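Local coordinates for twitching motility protein PilT (Aquifex aeolicus, PDB 2EYU) that powers retraction of type IV pili, and hence twitching motility, probably by coupling ATP hydrolysis in its P-loop NTPase core to domain movements and cooperation among its subunits, at residues 19-24 against 125-130; 53-58 against 98-103; 160-165 against 185-190; 11-16 against 178-183. The protein carries 1 engineered substitution. All blocks are in the same frame, centred on the assembly; numbering follows the deposited sequence.

Contact 1. Residues 19-24 against 125-130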
loop_
_atom_site.group_PDB
_atom_site.type_symbol
_atom_site.label_atom_id
_atom_site.label_comp_id
_atom_site.label_asym_id
_atom_site.label_seq_id
_atom_site.Cartn_x
_atom_site.Cartn_y
_atom_site.Cartn_z
ATOM N N GLU A 19 -3.107 -4.095 -11.481
ATOM C CA GLU A 19 -2.261 -5.121 -12.107
ATOM C C GLU A 19 -1.406 -5.845 -11.083
ATOM O O GLU A 19 -0.928 -6.960 -11.281
ATOM C CB GLU A 19 -1.329 -4.442 -13.099
ATOM C CG GLU A 19 -1.874 -4.195 -14.494
ATOM C CD GLU A 19 -0.860 -3.333 -15.244
ATOM O OE1 GLU A 19 0.344 -3.513 -14.947
ATOM O OE2 GLU A 19 -1.278 -2.509 -16.077
ATOM N N LEU A 20 -1.205 -5.132 -9.970
ATOM C CA LEU A 20 -0.436 -5.630 -8.843
ATOM C C LEU A 20 -1.061 -6.912 -8.325
ATOM O O LEU A 20 -0.425 -7.874 -7.902
ATOM C CB LEU A 20 -0.366 -4.604 -7.708
ATOM C CG LEU A 20 0.603 -3.426 -7.862
ATOM C CD1 LEU A 20 0.558 -2.824 -9.247
ATOM C CD2 LEU A 20 0.301 -2.373 -6.800
ATOM N N CYS A 21 -2.396 -6.959 -8.362
ATOM C CA CYS A 21 -3.038 -8.174 -7.889
ATOM C C CYS A 21 -2.704 -9.378 -8.771
ATOM O O CYS A 21 -2.989 -10.507 -8.361
ATOM C CB CYS A 21 -4.555 -8.017 -7.894
ATOM S SG CYS A 21 -5.016 -6.569 -6.882
ATOM N N HIS A 22 -2.171 -9.148 -9.972
ATOM C CA HIS A 22 -1.800 -10.309 -10.787
ATOM C C HIS A 22 -0.391 -10.759 -10.459
ATOM O O HIS A 22 0.104 -11.730 -11.042
ATOM C CB HIS A 22 -1.960 -9.949 -12.269
ATOM C CG HIS A 22 -3.416 -9.984 -12.651
ATOM N ND1 HIS A 22 -4.085 -8.931 -13.213
ATOM C CD2 HIS A 22 -4.322 -10.980 -12.540
ATOM C CE1 HIS A 22 -5.348 -9.264 -13.437
ATOM N NE2 HIS A 22 -5.522 -10.512 -13.035
ATOM N N ARG A 23 0.271 -10.076 -9.513
ATOM C CA ARG A 23 1.611 -10.569 -9.150
ATOM C C ARG A 23 1.467 -11.850 -8.337
ATOM O O ARG A 23 0.513 -12.028 -7.592
ATOM C CB ARG A 23 2.415 -9.509 -8.420
ATOM C CG ARG A 23 2.388 -8.108 -8.984
ATOM C CD ARG A 23 3.454 -7.826 -10.027
ATOM N NE ARG A 23 3.763 -6.404 -10.121
ATOM C CZ ARG A 23 3.884 -5.698 -11.233
ATOM N NH1 ARG A 23 3.720 -6.280 -12.418
ATOM N NH2 ARG A 23 4.166 -4.400 -11.194
ATOM N N LYS A 24 2.403 -12.793 -8.472
ATOM C CA LYS A 24 2.351 -14.084 -7.815
ATOM C C LYS A 24 3.015 -14.138 -6.447
ATOM O O LYS A 24 2.789 -15.124 -5.732
ATOM C CB LYS A 24 3.027 -15.133 -8.722
ATOM C CG LYS A 24 4.486 -14.818 -9.019
ATOM C CD LYS A 24 5.421 -15.637 -8.138
ATOM C CE LYS A 24 5.811 -16.941 -8.823
ATOM N NZ LYS A 24 5.948 -16.752 -10.297
ATOM N N LEU A 125 1.696 -13.610 -2.098
ATOM C CA LEU A 125 1.346 -12.215 -2.320
ATOM C C LEU A 125 0.896 -11.637 -0.987
ATOM O O LEU A 125 -0.044 -12.151 -0.371
ATOM C CB LEU A 125 0.257 -12.063 -3.378
ATOM C CG LEU A 125 -0.019 -10.611 -3.791
ATOM C CD1 LEU A 125 1.242 -9.945 -4.319
ATOM C CD2 LEU A 125 -1.108 -10.524 -4.848
ATOM N N VAL A 126 1.570 -10.587 -0.518
ATOM C CA VAL A 126 1.241 -10.092 0.816
ATOM C C VAL A 126 0.737 -8.652 0.758
ATOM O O VAL A 126 1.419 -7.776 0.250
ATOM C CB VAL A 126 2.439 -10.200 1.770
ATOM C CG1 VAL A 126 2.064 -9.676 3.151
ATOM C CG2 VAL A 126 2.913 -11.648 1.876
ATOM N N PHE A 127 -0.472 -8.403 1.260
ATOM C CA PHE A 127 -0.978 -7.056 1.479
ATOM C C PHE A 127 -0.771 -6.674 2.943
ATOM O O PHE A 127 -0.987 -7.464 3.871
ATOM C CB PHE A 127 -2.485 -6.939 1.184
ATOM C CG PHE A 127 -2.854 -7.001 -0.286
ATOM C CD1 PHE A 127 -2.825 -8.220 -0.950
ATOM C CD2 PHE A 127 -3.227 -5.861 -0.977
ATOM C CE1 PHE A 127 -3.155 -8.285 -2.293
ATOM C CE2 PHE A 127 -3.548 -5.921 -2.319
ATOM C CZ PHE A 127 -3.511 -7.138 -2.980
ATOM N N GLY A 128 -0.337 -5.436 3.183
ATOM C CA GLY A 128 -0.319 -4.937 4.539
ATOM C C GLY A 128 -0.700 -3.473 4.573
ATOM O O GLY A 128 -0.760 -2.795 3.550
ATOM N N THR A 129 -0.982 -2.950 5.768
ATOM C CA THR A 129 -1.235 -1.532 5.897
ATOM C C THR A 129 -0.326 -0.955 6.983
ATOM O O THR A 129 0.024 -1.642 7.948
ATOM C CB THR A 129 -2.667 -1.109 6.297
ATOM O OG1 THR A 129 -2.986 -1.728 7.554
ATOM C CG2 THR A 129 -3.712 -1.548 5.294
ATOM N N LEU A 130 0.012 0.307 6.774
ATOM C CA LEU A 130 0.709 1.101 7.782
ATOM C C LEU A 130 0.050 2.487 7.829
ATOM O O LEU A 130 -0.666 2.857 6.884
ATOM C CB LEU A 130 2.174 1.288 7.474
ATOM C CG LEU A 130 3.089 0.169 7.013
ATOM C CD1 LEU A 130 3.061 0.000 5.502
ATOM C CD2 LEU A 130 4.516 0.452 7.473
#
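L125, on strand 125-130, presses its isobutyl group against residues 20-23. Its CG lies anti to the backbone N (chi1 -172°), which carries CD2 to 3.5 Å from R23 O and 4.0 Å from C21 O; L20 O is at a similar range. Across this contact the methyl meets mainly backbone carbonyls; among side chains, R23 CB is 4.3 Å from L125 CD1. The loop keeps its shape by its own bonds, H22 N to E19 O and R23 N to L20 O, each 2.8 Å. Cut back to an alanine, L125 would probably leave a gap beneath the carbonyls of C21 and R23. Two residues on, F127 comes in with its ring tip: C21 SG sits at the ring edge, near the plane, 4.2 Å from F127 CZ. Both of these side chains also reach M45 of helix 38-52, and F127 touches I42 as well. The strand itself runs in the parallel part of a mixed sheet, between strands 101-104 and 26-31, V126 bonded through its backbone to G26 and I28, and L125 and F127 to I102.

Contact 2. Residues 53-58 against 98-103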
loop_
_atom_site.group_PDB
_atom_site.type_symbol
_atom_site.label_atom_id
_atom_site.label_comp_id
_atom_site.label_asym_id
_atom_site.label_seq_id
_atom_site.Cartn_x
_atom_site.Cartn_y
_atom_site.Cartn_z
ATOM N N LYS A 53 -9.958 -14.720 -9.691
ATOM C CA LYS A 53 -9.133 -15.923 -9.603
ATOM C C LYS A 53 -9.607 -16.920 -8.570
ATOM O O LYS A 53 -10.147 -16.545 -7.517
ATOM C CB LYS A 53 -7.720 -15.452 -9.254
ATOM C CG LYS A 53 -6.986 -14.864 -10.471
ATOM C CD LYS A 53 -5.632 -15.530 -10.632
ATOM C CE LYS A 53 -5.721 -16.727 -11.569
ATOM N NZ LYS A 53 -4.926 -16.506 -12.811
ATOM N N SER A 54 -9.410 -18.223 -8.831
ATOM C CA SER A 54 -9.746 -19.166 -7.763
ATOM C C SER A 54 -8.535 -19.407 -6.863
ATOM O O SER A 54 -7.878 -20.434 -6.965
ATOM C CB SER A 54 -10.269 -20.502 -8.272
ATOM O OG SER A 54 -9.997 -20.756 -9.628
ATOM N N TYR A 55 -8.251 -18.491 -5.951
ATOM C CA TYR A 55 -7.185 -18.627 -4.975
ATOM C C TYR A 55 -7.716 -19.007 -3.592
ATOM O O TYR A 55 -8.922 -18.930 -3.366
ATOM C CB TYR A 55 -6.455 -17.305 -4.762
ATOM C CG TYR A 55 -5.565 -16.790 -5.853
ATOM C CD1 TYR A 55 -5.125 -17.588 -6.892
ATOM C CD2 TYR A 55 -5.156 -15.459 -5.813
ATOM C CE1 TYR A 55 -4.303 -17.073 -7.880
ATOM C CE2 TYR A 55 -4.334 -14.949 -6.795
ATOM C CZ TYR A 55 -3.912 -15.757 -7.825
ATOM O OH TYR A 55 -3.091 -15.241 -8.803
ATOM N N HIS A 56 -6.798 -19.358 -2.710
ATOM C CA HIS A 56 -6.997 -19.421 -1.272
ATOM C C HIS A 56 -6.560 -18.076 -0.678
ATOM O O HIS A 56 -5.393 -17.710 -0.891
ATOM C CB HIS A 56 -6.209 -20.529 -0.613
ATOM C CG HIS A 56 -6.556 -20.777 0.816
ATOM N ND1 HIS A 56 -7.584 -20.124 1.472
ATOM C CD2 HIS A 56 -6.005 -21.623 1.719
ATOM C CE1 HIS A 56 -7.643 -20.552 2.717
ATOM N NE2 HIS A 56 -6.700 -21.463 2.897
ATOM N N ILE A 57 -7.470 -17.381 0.007
ATOM C CA ILE A 57 -7.086 -16.038 0.492
ATOM C C ILE A 57 -7.230 -15.997 2.006
ATOM O O ILE A 57 -8.252 -16.368 2.578
ATOM C CB ILE A 57 -7.887 -14.911 -0.176
ATOM C CG1 ILE A 57 -7.758 -14.757 -1.690
ATOM C CG2 ILE A 57 -7.542 -13.527 0.390
ATOM C CD1 ILE A 57 -8.661 -13.679 -2.274
ATOM N N ILE A 58 -6.178 -15.552 2.707
ATOM C CA ILE A 58 -6.324 -15.553 4.163
ATOM C C ILE A 58 -6.158 -14.122 4.648
ATOM O O ILE A 58 -5.230 -13.409 4.237
ATOM C CB ILE A 58 -5.324 -16.501 4.837
ATOM C CG1 ILE A 58 -5.527 -17.974 4.439
ATOM C CG2 ILE A 58 -5.323 -16.347 6.349
ATOM C CD1 ILE A 58 -4.913 -18.956 5.408
ATOM N N ASP A 98 -0.272 -22.223 3.470
ATOM C CA ASP A 98 0.147 -22.065 2.086
ATOM C C ASP A 98 -0.854 -21.327 1.226
ATOM O O ASP A 98 -1.243 -21.804 0.145
ATOM C CB ASP A 98 0.395 -23.447 1.467
ATOM C CG ASP A 98 1.819 -23.665 0.999
ATOM O OD1 ASP A 98 2.051 -23.668 -0.229
ATOM O OD2 ASP A 98 2.706 -23.847 1.859
ATOM N N PRO A 99 -1.336 -20.137 1.567
ATOM C CA PRO A 99 -2.379 -19.622 0.663
ATOM C C PRO A 99 -1.731 -18.834 -0.459
ATOM O O PRO A 99 -0.506 -18.661 -0.482
ATOM C CB PRO A 99 -3.186 -18.761 1.641
ATOM C CG PRO A 99 -2.156 -18.181 2.541
ATOM C CD PRO A 99 -1.030 -19.188 2.627
ATOM N N ASP A 100 -2.533 -18.351 -1.395
ATOM C CA ASP A 100 -2.038 -17.584 -2.533
ATOM C C ASP A 100 -1.815 -16.118 -2.171
ATOM O O ASP A 100 -1.004 -15.442 -2.795
ATOM C CB ASP A 100 -3.020 -17.588 -3.697
ATOM C CG ASP A 100 -3.252 -18.957 -4.289
ATOM O OD1 ASP A 100 -2.403 -19.334 -5.123
ATOM O OD2 ASP A 100 -4.262 -19.574 -3.900
ATOM N N VAL A 101 -2.603 -15.710 -1.183
ATOM C CA VAL A 101 -2.669 -14.323 -0.763
ATOM C C VAL A 101 -2.857 -14.281 0.755
ATOM O O VAL A 101 -3.636 -15.059 1.283
ATOM C CB VAL A 101 -3.831 -13.552 -1.389
ATOM C CG1 VAL A 101 -3.925 -12.158 -0.765
ATOM C CG2 VAL A 101 -3.705 -13.411 -2.903
ATOM N N ILE A 102 -2.152 -13.382 1.422
ATOM C CA ILE A 102 -2.450 -13.121 2.825
ATOM C C ILE A 102 -2.614 -11.617 3.027
ATOM O O ILE A 102 -1.834 -10.852 2.463
ATOM C CB ILE A 102 -1.349 -13.536 3.804
ATOM C CG1 ILE A 102 -1.634 -13.128 5.253
ATOM C CG2 ILE A 102 -0.026 -12.952 3.359
ATOM C CD1 ILE A 102 -1.906 -14.292 6.181
ATOM N N PHE A 103 -3.575 -11.191 3.842
ATOM C CA PHE A 103 -3.609 -9.743 4.141
ATOM C C PHE A 103 -3.370 -9.626 5.646
ATOM O O PHE A 103 -4.136 -10.240 6.388
ATOM C CB PHE A 103 -4.910 -9.146 3.635
ATOM C CG PHE A 103 -5.286 -7.772 4.171
ATOM C CD1 PHE A 103 -4.363 -6.764 4.354
ATOM C CD2 PHE A 103 -6.614 -7.519 4.503
ATOM C CE1 PHE A 103 -4.732 -5.524 4.856
ATOM C CE2 PHE A 103 -6.991 -6.287 5.002
ATOM C CZ PHE A 103 -6.052 -5.296 5.191
#
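H56 joins strand 56-58 to the segment leading into strand 101-103 through both of its backbone polar atoms. Its N-H points at D100 OD2 over 2.8 Å, nearly straight at 164°, and meets the anti lone pair of that oxygen. Its carbonyl O accepts D100 N at 3.0 Å and takes a second, weak bond from V101 N. D100 is therefore tied to one residue by main chain and side chain together. I58 N donates to V101 O at 3.0 Å and I58 O accepts F103 N at 2.8 Å, the regular parallel pattern.

The carboxylate of D100 also stacks on the Y55 ring, the planes 21° apart, and its CB lies over one ring face, 3.8 Å from the centroid; K53 CB covers the opposite face. P99 CB sits over the face of the H56 imidazole and also touches I58 CG1 at 3.7 Å. Both imidazole nitrogens have partners: NE2 bonds E97 OE1 and ND1 bonds I74 O, which fixes the ring's rotation.

These are adjacent parallel strands in the central sheet of a P-loop NTPase domain, with helices on both faces. I57 and V101 lie side by side on the face where I57 and Y55 meet I49 of helix 38-52. I58 and I102 project to the other, against A94 of helix 87-97, while strands 74-79 and 125-130 flank the pair.

Contact 3. Residues 160-165 against 185-190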
loop_
_atom_site.group_PDB
_atom_site.type_symbol
_atom_site.label_atom_id
_atom_site.label_comp_id
_atom_site.label_asym_id
_atom_site.label_seq_id
_atom_site.Cartn_x
_atom_site.Cartn_y
_atom_site.Cartn_z
ATOM N N PHE A 160 13.916 -6.296 -3.648
ATOM C CA PHE A 160 13.560 -7.394 -4.550
ATOM C C PHE A 160 12.111 -7.847 -4.411
ATOM O O PHE A 160 11.545 -8.475 -5.307
ATOM C CB PHE A 160 14.403 -8.624 -4.268
ATOM C CG PHE A 160 15.855 -8.562 -4.704
ATOM C CD1 PHE A 160 16.202 -8.931 -5.992
ATOM C CD2 PHE A 160 16.799 -8.137 -3.794
ATOM C CE1 PHE A 160 17.543 -8.866 -6.344
ATOM C CE2 PHE A 160 18.136 -8.086 -4.149
ATOM C CZ PHE A 160 18.488 -8.455 -5.434
ATOM N N ILE A 161 11.481 -7.586 -3.266
ATOM C CA ILE A 161 10.168 -8.215 -3.075
ATOM C C ILE A 161 9.039 -7.180 -3.018
ATOM O O ILE A 161 7.897 -7.624 -3.206
ATOM C CB ILE A 161 10.141 -9.086 -1.815
ATOM C CG1 ILE A 161 10.169 -8.289 -0.502
ATOM C CG2 ILE A 161 11.289 -10.092 -1.830
ATOM C CD1 ILE A 161 9.552 -9.027 0.672
ATOM N N LEU A 162 9.347 -5.915 -2.809
ATOM C CA LEU A 162 8.363 -4.830 -2.846
ATOM C C LEU A 162 7.688 -4.738 -4.201
ATOM O O LEU A 162 8.341 -4.619 -5.242
ATOM C CB LEU A 162 9.017 -3.488 -2.478
ATOM C CG LEU A 162 8.067 -2.297 -2.310
ATOM C CD1 LEU A 162 6.968 -2.568 -1.285
ATOM C CD2 LEU A 162 8.850 -1.053 -1.923
ATOM N N GLN A 163 6.362 -4.795 -4.226
ATOM C CA GLN A 163 5.596 -4.778 -5.469
ATOM C C GLN A 163 4.955 -3.423 -5.708
ATOM O O GLN A 163 4.794 -2.909 -6.811
ATOM C CB GLN A 163 4.499 -5.851 -5.392
ATOM C CG GLN A 163 5.135 -7.250 -5.399
ATOM C CD GLN A 163 6.325 -7.257 -6.350
ATOM O OE1 GLN A 163 6.137 -7.231 -7.564
ATOM N NE2 GLN A 163 7.529 -7.274 -5.792
ATOM N N GLY A 164 4.567 -2.794 -4.590
ATOM C CA GLY A 164 3.912 -1.484 -4.834
ATOM C C GLY A 164 3.593 -0.863 -3.487
ATOM O O GLY A 164 3.292 -1.561 -2.514
ATOM N N ILE A 165 3.611 0.463 -3.411
ATOM C CA ILE A 165 3.035 1.005 -2.170
ATOM C C ILE A 165 2.163 2.204 -2.573
ATOM O O ILE A 165 2.633 2.997 -3.377
ATOM C CB ILE A 165 4.038 1.388 -1.080
ATOM C CG1 ILE A 165 4.085 2.895 -0.826
ATOM C CG2 ILE A 165 5.428 0.818 -1.326
ATOM C CD1 ILE A 165 3.313 3.316 0.398
ATOM N N LEU A 185 4.156 4.217 -5.725
ATOM C CA LEU A 185 5.520 3.809 -6.055
ATOM C C LEU A 185 5.491 2.322 -6.422
ATOM O O LEU A 185 5.367 1.459 -5.552
ATOM C CB LEU A 185 6.497 4.002 -4.908
ATOM C CG LEU A 185 7.902 3.425 -5.101
ATOM C CD1 LEU A 185 8.519 3.915 -6.404
ATOM C CD2 LEU A 185 8.827 3.767 -3.945
ATOM N N ILE A 186 5.578 2.059 -7.712
ATOM C CA ILE A 186 5.650 0.653 -8.138
ATOM C C ILE A 186 7.005 0.481 -8.810
ATOM O O ILE A 186 7.138 0.848 -9.973
ATOM C CB ILE A 186 4.482 0.277 -9.034
ATOM C CG1 ILE A 186 3.152 0.224 -8.253
ATOM C CG2 ILE A 186 4.626 -1.045 -9.791
ATOM C CD1 ILE A 186 1.964 0.158 -9.185
ATOM N N PRO A 187 7.919 -0.074 -8.024
ATOM C CA PRO A 187 9.340 -0.064 -8.365
ATOM C C PRO A 187 9.487 -0.659 -9.768
ATOM O O PRO A 187 8.655 -1.470 -10.158
ATOM C CB PRO A 187 9.994 -0.907 -7.292
ATOM C CG PRO A 187 9.039 -0.938 -6.159
ATOM C CD PRO A 187 7.668 -0.775 -6.751
ATOM N N ASN A 188 10.494 -0.167 -10.453
ATOM C CA ASN A 188 10.947 -0.631 -11.757
ATOM C C ASN A 188 12.430 -0.932 -11.555
ATOM O O ASN A 188 12.883 -0.797 -10.409
ATOM C CB ASN A 188 10.682 0.382 -12.857
ATOM C CG ASN A 188 11.385 1.708 -12.632
ATOM O OD1 ASN A 188 12.190 1.853 -11.712
ATOM N ND2 ASN A 188 11.102 2.693 -13.466
ATOM N N THR A 189 13.178 -1.331 -12.567
ATOM C CA THR A 189 14.555 -1.740 -12.290
ATOM C C THR A 189 15.382 -0.639 -11.632
ATOM O O THR A 189 16.200 -0.936 -10.757
ATOM C CB THR A 189 15.254 -2.191 -13.589
ATOM O OG1 THR A 189 15.021 -3.586 -13.795
ATOM C CG2 THR A 189 16.756 -1.983 -13.452
ATOM N N ALA A 190 15.168 0.604 -12.028
ATOM C CA ALA A 190 15.929 1.757 -11.571
ATOM C C ALA A 190 15.708 2.082 -10.100
ATOM O O ALA A 190 16.711 2.266 -9.410
ATOM C CB ALA A 190 15.583 2.980 -12.406
HETATM O O HOH W 1 6.551 -3.495 -8.989
#
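An antiparallel pairing of strand 162-171 with the end of strand 179-185, in the mixed sheet of this P-loop NTPase domain, anchors the contact. I165 and L185 form a hydrogen-bonded pair: I165 N donates to L185 O at 2.9 Å, and L185 N returns a bond of 3.1 Å to I165 O. G164 CA adds a C-H...O contact to the same L185 O. A side chain at G164 would be tight against I186 CG1, which already lies 3.9 Å from G164 CA.

Beyond L185 the chain leaves the sheet, and Q163 O becomes the meeting point. With chi1 at -70°, I186 puts CG1 beside its N and turns CG2 toward Q163 O, 3.5 Å away. P187 CD lies 3.6 Å from Q163 O. A water donates to both Q163 O and P187 O, bridging the backbones where direct pairing has ended. P187 CG meets L162 CG at 4.2 Å, the two side chains crossing at about a right angle. The Q163 amide turns back instead, NE2 bonding I161 O from above the carbonyl plane at 2.6 Å. N188 then N-caps helix 189-197, its OD1 accepting I191 N: an antiparallel strand end followed by an N-capped helix, at the antiparallel side of the mixed sheet.

Contact 4. Residues 11-16 against 178-183. Engineered in segment 178-183: G183 (natural residue Glu).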
loop_
_atom_site.group_PDB
_atom_site.type_symbol
_atom_site.label_atom_id
_atom_site.label_comp_id
_atom_site.label_asym_id
_atom_site.label_seq_id
_atom_site.Cartn_x
_atom_site.Cartn_y
_atom_site.Cartn_z
ATOM N N LEU A 11 -12.732 3.872 -7.238
ATOM C CA LEU A 11 -11.738 4.289 -6.251
ATOM C C LEU A 11 -11.042 5.581 -6.627
ATOM O O LEU A 11 -10.631 6.395 -5.798
ATOM C CB LEU A 11 -10.720 3.156 -6.065
ATOM C CG LEU A 11 -10.526 2.602 -4.655
ATOM C CD1 LEU A 11 -11.848 2.352 -3.947
ATOM C CD2 LEU A 11 -9.713 1.314 -4.694
ATOM N N GLY A 12 -10.855 5.861 -7.925
ATOM C CA GLY A 12 -10.139 7.099 -8.232
ATOM C C GLY A 12 -8.640 6.823 -8.303
ATOM O O GLY A 12 -7.833 7.745 -8.343
ATOM N N LEU A 13 -8.300 5.540 -8.310
ATOM C CA LEU A 13 -6.940 5.060 -8.463
ATOM C C LEU A 13 -6.779 4.522 -9.882
ATOM O O LEU A 13 -7.748 4.028 -10.462
ATOM C CB LEU A 13 -6.622 3.969 -7.438
ATOM C CG LEU A 13 -6.604 4.435 -5.977
ATOM C CD1 LEU A 13 -6.917 3.269 -5.056
ATOM C CD2 LEU A 13 -5.263 5.081 -5.648
ATOM N N PRO A 14 -5.601 4.612 -10.463
ATOM C CA PRO A 14 -5.426 4.162 -11.850
ATOM C C PRO A 14 -5.139 2.664 -11.942
ATOM O O PRO A 14 -4.624 2.044 -11.013
ATOM C CB PRO A 14 -4.236 4.987 -12.321
ATOM C CG PRO A 14 -3.811 5.828 -11.167
ATOM C CD PRO A 14 -4.349 5.163 -9.925
ATOM N N ASP A 15 -5.512 2.132 -13.096
ATOM C CA ASP A 15 -5.461 0.762 -13.538
ATOM C C ASP A 15 -4.198 0.027 -13.117
ATOM O O ASP A 15 -4.276 -1.130 -12.690
ATOM C CB ASP A 15 -5.554 0.679 -15.071
ATOM C CG ASP A 15 -6.709 1.433 -15.689
ATOM O OD1 ASP A 15 -6.643 1.729 -16.907
ATOM O OD2 ASP A 15 -7.693 1.738 -14.981
ATOM N N LYS A 16 -3.016 0.615 -13.223
ATOM C CA LYS A 16 -1.831 -0.185 -12.923
ATOM C C LYS A 16 -1.791 -0.693 -11.481
ATOM O O LYS A 16 -1.047 -1.639 -11.207
ATOM C CB LYS A 16 -0.551 0.614 -13.223
ATOM C CG LYS A 16 0.458 0.549 -12.093
ATOM C CD LYS A 16 1.813 1.096 -12.538
ATOM C CE LYS A 16 2.823 -0.026 -12.751
ATOM N NZ LYS A 16 2.302 -1.070 -13.692
ATOM N N ARG A 178 -16.205 12.765 -1.779
ATOM C CA ARG A 178 -14.828 12.978 -1.374
ATOM C C ARG A 178 -13.942 12.572 -2.546
ATOM O O ARG A 178 -14.357 11.858 -3.460
ATOM C CB ARG A 178 -14.394 12.154 -0.175
ATOM C CG ARG A 178 -14.960 12.555 1.182
ATOM C CD ARG A 178 -15.313 11.268 1.932
ATOM N NE ARG A 178 -16.507 10.653 1.351
ATOM C CZ ARG A 178 -16.572 9.743 0.392
ATOM N NH1 ARG A 178 -15.471 9.263 -0.175
ATOM N NH2 ARG A 178 -17.755 9.293 -0.021
ATOM N N VAL A 179 -12.683 13.008 -2.524
ATOM C CA VAL A 179 -11.833 12.466 -3.586
ATOM C C VAL A 179 -10.594 11.823 -2.961
ATOM O O VAL A 179 -10.088 12.339 -1.964
ATOM C CB VAL A 179 -11.384 13.524 -4.594
ATOM C CG1 VAL A 179 -10.493 14.539 -3.892
ATOM C CG2 VAL A 179 -10.665 12.847 -5.752
ATOM N N LEU A 180 -10.159 10.727 -3.584
ATOM C CA LEU A 180 -8.930 10.072 -3.157
ATOM C C LEU A 180 -7.714 10.762 -3.752
ATOM O O LEU A 180 -7.633 10.842 -4.988
ATOM C CB LEU A 180 -8.888 8.592 -3.579
ATOM C CG LEU A 180 -8.381 7.654 -2.481
ATOM C CD1 LEU A 180 -9.546 6.920 -1.823
ATOM C CD2 LEU A 180 -7.362 6.679 -3.050
ATOM N N ALA A 181 -6.834 11.195 -2.873
ATOM C CA ALA A 181 -5.506 11.719 -3.157
ATOM C C ALA A 181 -4.512 10.621 -2.745
ATOM O O ALA A 181 -4.651 10.077 -1.646
ATOM C CB ALA A 181 -5.262 13.032 -2.442
ATOM N N TYR A 182 -3.594 10.296 -3.645
ATOM C CA TYR A 182 -2.681 9.180 -3.458
ATOM C C TYR A 182 -1.287 9.511 -3.979
ATOM O O TYR A 182 -1.168 10.328 -4.894
ATOM C CB TYR A 182 -3.162 7.926 -4.205
ATOM C CG TYR A 182 -3.366 8.141 -5.692
ATOM C CD1 TYR A 182 -2.384 7.915 -6.639
ATOM C CD2 TYR A 182 -4.596 8.576 -6.179
ATOM C CE1 TYR A 182 -2.627 8.124 -7.981
ATOM C CE2 TYR A 182 -4.858 8.792 -7.513
ATOM C CZ TYR A 182 -3.854 8.559 -8.422
ATOM O OH TYR A 182 -4.074 8.764 -9.765
ATOM N N GLY A 183 -0.320 8.826 -3.389
ATOM C CA GLY A 183 1.054 8.758 -3.876
ATOM C C GLY A 183 1.271 7.328 -4.366
ATOM O O GLY A 183 0.605 6.427 -3.857
#
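Y182 lays its ring against the loop residues 12-14, and its atoms can be followed outward in order. CB starts 3.8 Å from L13 CD2. CG and CD2 each lie 3.6 Å from that same methyl, which stands over the ring face, 3.9 Å from the centroid and 28° off the normal, a CH-pi contact. CE2 is next, 3.3 Å from G12 O, with the carbonyl oblique to the ring. CE1 and CZ run along the P14 ring, where Y182 CZ lies 3.7 Å from P14 CD, and at the tip OH comes within 3.3 Å of P14 CG. With chi1 at 57°, CG sits between the backbone N and the carbonyl carbon, which swings the ring over the loop.

The residue belongs to strand 179-185, antiparallel to strand 162-171 in the mixed sheet of the P-loop NTPase domain; its own carbonyl O bonds T222 OG1 in helix 219-228. A serine at Y182 would probably strip L13 CD2 of its aromatic face and leave the P14 ring without its backing.

L180, two residues earlier on the same side, extends the apolar patch: its CD2 packs on L13 CD2 at 3.7 Å, the side chains crossing at a slant, and its CB rests against L11 O. G12 takes positive phi (89°), where a CB would be jammed against L11 O. L13 also touches T41 of helix 38-52 and I166 of strand 162-171.

In the fold
All four contacts reach one mixed sheet. Contact 2 joins strands 56-61 and 101-104; contact 1 adds strand 125-130, next to 101-104, and the two contacts, centres about 11 Å apart, meet at the 101-104/125-130 strand pair. Beyond strand 26-31 come strands 162-171 and 179-185, which hold contacts 3 and 4. Contact 3 packs on contact 1, L20 against I186, and on contact 4, I186 against K16. Contacts 2 and 4 lie farthest apart, about 25 Å between centres. Along the chain contact 2 is nested in contact 1, and that in contact 4, whose segments alternate with those of contact 3, so residues 11-24 touch both the parallel strands and the antiparallel end of the sheet.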